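Side-chain contacts in pseudopodium-enriched atypical kinase 1 (Homo sapiens, PDB 6BHC), which is a pseudokinase with a protein kinase fold that dimerises in an unusual way and probably serves as a signalling scaffold rather than an active enzyme: residues A[387-390]-A[391-395]; A[23-26]-A[27-31]. The protein carries 1 engineered substitution. All coordinates share one frame; numbering follows the deposited sequence.

Both contacts are short runs, of two to three turns, of long helices, contact 1 in helix 371-396 and contact 2 in helix 16-39, and the two helices pack against each other as well as against the second subunit. Contact 1 is mostly buried and its side-chain chemistry is apolar: leucine against phenylalanine, isoleucine against threonine, with methionine serving the neighbouring helix. Contact 2 is only partly buried. Its histidine, alanine and leucine join the helix packing, while partly exposed threonine and lysine still touch neighbouring helices, with an exposed aspartate near the lysine. Two chain regions far apart in sequence thus form adjoining parts of one helical dimer interface.

Contact 1 of 2, residues A[387-390]-A[391-395]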
loop_
_atom_site.group_PDB
_atom_site.type_symbol
_atom_site.label_atom_id
_atom_site.label_comp_id
_atom_site.label_asym_id
_atom_site.label_seq_id
_atom_site.Cartn_x
_atom_site.Cartn_y
_atom_site.Cartn_z
ATOM N N THR A 387 -1.839 6.242 -12.410
ATOM C CA THR A 387 -1.291 4.893 -12.324
ATOM C C THR A 387 0.013 4.878 -11.537
ATOM O O THR A 387 0.222 4.006 -10.686
ATOM C CB THR A 387 -1.079 4.325 -13.728
ATOM O OG1 THR A 387 -2.328 4.312 -14.431
ATOM C CG2 THR A 387 -0.528 2.910 -13.659
ATOM N N LEU A 388 0.897 5.843 -11.801
ATOM C CA LEU A 388 2.169 5.906 -11.088
ATOM C C LEU A 388 1.954 6.118 -9.593
ATOM O O LEU A 388 2.576 5.442 -8.764
ATOM C CB LEU A 388 3.038 7.021 -11.671
ATOM C CG LEU A 388 3.559 6.778 -13.088
ATOM C CD1 LEU A 388 4.285 8.008 -13.614
ATOM C CD2 LEU A 388 4.470 5.563 -13.110
ATOM N N LEU A 389 1.073 7.052 -9.230
ATOM C CA LEU A 389 0.823 7.314 -7.816
ATOM C C LEU A 389 0.190 6.107 -7.135
ATOM O O LEU A 389 0.524 5.788 -5.987
ATOM C CB LEU A 389 -0.064 8.547 -7.656
ATOM C CG LEU A 389 -0.336 8.968 -6.209
ATOM C CD1 LEU A 389 0.969 9.252 -5.480
ATOM C CD2 LEU A 389 -1.251 10.179 -6.162
ATOM N N MET A 390 -0.723 5.420 -7.827
ATOM C CA MET A 390 -1.332 4.224 -7.253
ATOM C C MET A 390 -0.286 3.148 -6.996
ATOM O O MET A 390 -0.330 2.460 -5.969
ATOM C CB MET A 390 -2.429 3.697 -8.178
ATOM C CG MET A 390 -3.295 2.610 -7.559
ATOM S SD MET A 390 -4.339 3.241 -6.231
ATOM C CE MET A 390 -5.287 4.478 -7.112
ATOM N N ILE A 391 0.663 2.987 -7.920
ATOM C CA ILE A 391 1.751 2.034 -7.721
ATOM C C ILE A 391 2.589 2.429 -6.511
ATOM O O ILE A 391 3.009 1.574 -5.723
ATOM C CB ILE A 391 2.605 1.932 -9.000
ATOM C CG1 ILE A 391 1.798 1.287 -10.129
ATOM C CG2 ILE A 391 3.886 1.151 -8.739
ATOM C CD1 ILE A 391 2.487 1.335 -11.479
ATOM N N LYS A 392 2.829 3.732 -6.337
ATOM C CA LYS A 392 3.634 4.202 -5.212
ATOM C C LYS A 392 2.994 3.833 -3.879
ATOM O O LYS A 392 3.680 3.377 -2.958
ATOM C CB LYS A 392 3.835 5.713 -5.308
ATOM C CG LYS A 392 4.676 6.309 -4.188
ATOM C CD LYS A 392 4.640 7.830 -4.229
ATOM C CE LYS A 392 5.529 8.446 -3.159
ATOM N NZ LYS A 392 6.969 8.155 -3.394
ATOM N N PHE A 393 1.678 4.026 -3.756
ATOM C CA PHE A 393 0.994 3.650 -2.522
ATOM C C PHE A 393 1.042 2.144 -2.304
ATOM O O PHE A 393 1.219 1.680 -1.171
ATOM C CB PHE A 393 -0.454 4.140 -2.546
ATOM C CG PHE A 393 -0.629 5.543 -2.042
ATOM C CD1 PHE A 393 -0.819 5.789 -0.691
ATOM C CD2 PHE A 393 -0.607 6.616 -2.918
ATOM C CE1 PHE A 393 -0.983 7.082 -0.223
ATOM C CE2 PHE A 393 -0.770 7.910 -2.458
ATOM C CZ PHE A 393 -0.957 8.143 -1.108
ATOM N N ALA A 394 0.893 1.367 -3.379
ATOM C CA ALA A 394 0.906 -0.087 -3.256
ATOM C C ALA A 394 2.262 -0.595 -2.783
ATOM O O ALA A 394 2.337 -1.569 -2.025
ATOM C CB ALA A 394 0.529 -0.727 -4.593
ATOM N N GLU A 395 3.347 0.051 -3.219
ATOM C CA GLU A 395 4.678 -0.388 -2.811
ATOM C C GLU A 395 4.955 -0.058 -1.348
ATOM O O GLU A 395 5.733 -0.763 -0.694
ATOM C CB GLU A 395 5.741 0.240 -3.712
ATOM C CG GLU A 395 5.612 -0.150 -5.180
ATOM C CD GLU A 395 6.713 0.435 -6.047
ATOM O OE1 GLU A 395 7.246 -0.298 -6.907
ATOM O OE2 GLU A 395 7.047 1.624 -5.867
#
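F393 lies beside L389, one turn earlier in the helix, with both side chains pointing the same way. Followed outward from the backbone, F393 first meets the main chain and then its leucine neighbour. Its CB is 3.8 Å from M390 O, a loose backbone approach. In the ring, CD2 comes 3.4 Å from L389 O, which sits at the ring edge and in its plane, where the slightly positive ring hydrogens suit a carbonyl oxygen. At CE2 the company becomes wholly apolar: L389 CD1 is 3.7 Å from F393 CE2, and L389 CG also lies close to that carbon. The leucine reaches it because its CG stands anti to the backbone N (chi1 -177°), which carries the branch toward the next turn. A branched aliphatic residue suits this place, since it can pack beside the ring without polar atoms to satisfy.

On another side of the helix I391 returns toward T387. Its CG1 passes 3.2 Å from T387 O, and its CD1 ends 4.0 Å from T387 CG2, the two side chains crossing at a slant. T387 can be buried here because its OG1 is hydrogen-bonded to D383 O, leaving the methyl for the isoleucine. Beneath the side chains runs the ordinary alpha-helical bonding, for example F393 N to L389 O at 3.1 Å.

L389 packs against C411, A412 and L415 of helix 406-417, whereas M390, bent along its flexible chain, lies on H24, A27 and L28 of helix 16-39. The second subunit also packs here, its A27 on I391, its S397 on F393 and its A394 on M390, so this part of helix 371-396 meets two helices of its own chain and the dimer partner.

Contact 2 of 2, residues A[23-26]-A[27-31]; sequences LHTD and ALKKL
L28 N donates to H24 O at 2.9 Å, a nearly straight helical bond with an N-H...O angle of 163°. The leucine side chain also lies against that oxygen, its CG 3.4 Å from H24 O. At the neighbouring step, A27 CB approaches L23 O to 3.2 Å; a methyl group is all that this residue adds to the helix, which suits a place where other helices come close.

The side that carries T25 and K29 is built differently. K29 lies alongside T25, both side chains pointing the same way. With CG anti to its carbonyl carbon and beside the backbone N (chi1 -69°), the lysine turns back along the helix, so that its CG comes 3.3 Å from T25 O. The remaining chain is extended, and CE meets T25 CG2 at 3.8 Å. Threonine suits this position because its two branches divide the work: OG1 is hydrogen-bonded to R21 O, while the methyl lies against the methylene chain of the lysine.

Beyond it, K29 NZ and D26 OD1 stand 4.8 Å apart, too far for direct pairing. A water donates a hydrogen bond to D26 OD1 at 3.2 Å; it also lies next to K29 NZ, but so close that its place is doubtful. With an alanine here instead of K29, the chain lying over T25 O and the T25 methyl is lost, which would probably leave a gap beside them and take away the positive charge near D26.

L28 packs on L415 and A416 of helix 406-417, and K29 reaches A416 and F417 there, while T25 lies on R386 of helix 371-396. Across the dimer interface the H24 ring meets H24 of the second subunit, and L23 packs on L388 of that subunit, so helix 16-39 helps join the two copies as well as the helices of its own chain.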
loop_
_atom_site.group_PDB
_atom_site.type_symbol
_atom_site.label_atom_id
_atom_site.label_comp_id
_atom_site.label_asym_id
_atom_site.label_seq_id
_atom_site.Cartn_x
_atom_site.Cartn_y
_atom_site.Cartn_z
ATOM N N LEU A 23 -12.123 3.705 -11.766
ATOM C CA LEU A 23 -11.613 2.967 -10.615
ATOM C C LEU A 23 -10.460 3.710 -9.953
ATOM O O LEU A 23 -10.426 3.855 -8.726
ATOM C CB LEU A 23 -11.176 1.565 -11.039
ATOM C CG LEU A 23 -12.282 0.562 -11.366
ATOM C CD1 LEU A 23 -11.686 -0.728 -11.900
ATOM C CD2 LEU A 23 -13.135 0.293 -10.136
ATOM N N HIS A 24 -9.500 4.183 -10.751
ATOM C CA HIS A 24 -8.372 4.920 -10.192
ATOM C C HIS A 24 -8.831 6.209 -9.528
ATOM O O HIS A 24 -8.350 6.564 -8.445
ATOM C CB HIS A 24 -7.344 5.218 -11.282
ATOM C CG HIS A 24 -6.373 4.104 -11.518
ATOM N ND1 HIS A 24 -5.871 3.805 -12.766
ATOM C CD2 HIS A 24 -5.807 3.221 -10.662
ATOM C CE1 HIS A 24 -5.041 2.781 -12.670
ATOM N NE2 HIS A 24 -4.984 2.408 -11.404
ATOM N N THR A 25 -9.767 6.919 -10.159
ATOM C CA THR A 25 -10.236 8.188 -9.612
ATOM C C THR A 25 -10.946 7.984 -8.280
ATOM O O THR A 25 -10.676 8.692 -7.304
ATOM C CB THR A 25 -11.153 8.879 -10.620
ATOM O OG1 THR A 25 -10.419 9.163 -11.818
ATOM C CG2 THR A 25 -11.697 10.177 -10.048
ATOM N N ASP A 26 -11.857 7.008 -8.218
ATOM C CA ASP A 26 -12.555 6.734 -6.967
ATOM C C ASP A 26 -11.608 6.206 -5.896
ATOM O O ASP A 26 -11.795 6.497 -4.710
ATOM C CB ASP A 26 -13.694 5.741 -7.204
ATOM C CG ASP A 26 -14.733 6.265 -8.177
ATOM O OD1 ASP A 26 -14.832 7.500 -8.338
ATOM O OD2 ASP A 26 -15.456 5.440 -8.777
ATOM N N ALA A 27 -10.589 5.439 -6.290
ATOM C CA ALA A 27 -9.637 4.919 -5.314
ATOM C C ALA A 27 -8.775 6.034 -4.735
ATOM O O ALA A 27 -8.549 6.089 -3.520
ATOM C CB ALA A 27 -8.766 3.837 -5.951
ATOM N N LEU A 28 -8.281 6.935 -5.590
ATOM C CA LEU A 28 -7.439 8.026 -5.107
ATOM C C LEU A 28 -8.209 8.971 -4.195
ATOM O O LEU A 28 -7.634 9.530 -3.255
ATOM C CB LEU A 28 -6.839 8.794 -6.285
ATOM C CG LEU A 28 -5.650 8.144 -6.998
ATOM C CD1 LEU A 28 -5.216 8.988 -8.181
ATOM C CD2 LEU A 28 -4.491 7.941 -6.033
ATOM N N LYS A 29 -9.504 9.166 -4.455
ATOM C CA LYS A 29 -10.324 9.955 -3.542
ATOM C C LYS A 29 -10.450 9.268 -2.188
ATOM O O LYS A 29 -10.418 9.930 -1.144
ATOM C CB LYS A 29 -11.704 10.204 -4.149
ATOM C CG LYS A 29 -11.692 11.142 -5.341
ATOM C CD LYS A 29 -13.079 11.298 -5.933
ATOM C CE LYS A 29 -13.062 12.239 -7.123
ATOM N NZ LYS A 29 -14.374 12.265 -7.821
ATOM N N LYS A 30 -10.590 7.940 -2.186
ATOM C CA LYS A 30 -10.664 7.212 -0.924
ATOM C C LYS A 30 -9.326 7.238 -0.195
ATOM O O LYS A 30 -9.283 7.352 1.035
ATOM C CB LYS A 30 -11.121 5.774 -1.177
ATOM C CG LYS A 30 -11.307 4.941 0.082
ATOM C CD LYS A 30 -11.805 3.542 -0.252
ATOM C CE LYS A 30 -11.928 2.677 0.994
ATOM N NZ LYS A 30 -12.405 1.302 0.673
ATOM N N LEU A 31 -8.221 7.142 -0.940
ATOM C CA LEU A 31 -6.902 7.237 -0.324
ATOM C C LEU A 31 -6.663 8.624 0.259
ATOM O O LEU A 31 -6.065 8.758 1.333
ATOM C CB LEU A 31 -5.819 6.892 -1.347
ATOM C CG LEU A 31 -5.770 5.443 -1.835
ATOM C CD1 LEU A 31 -4.829 5.306 -3.024
ATOM C CD2 LEU A 31 -5.346 4.516 -0.706
HETATM O O HOH W 1 -15.769 10.524 -8.921
#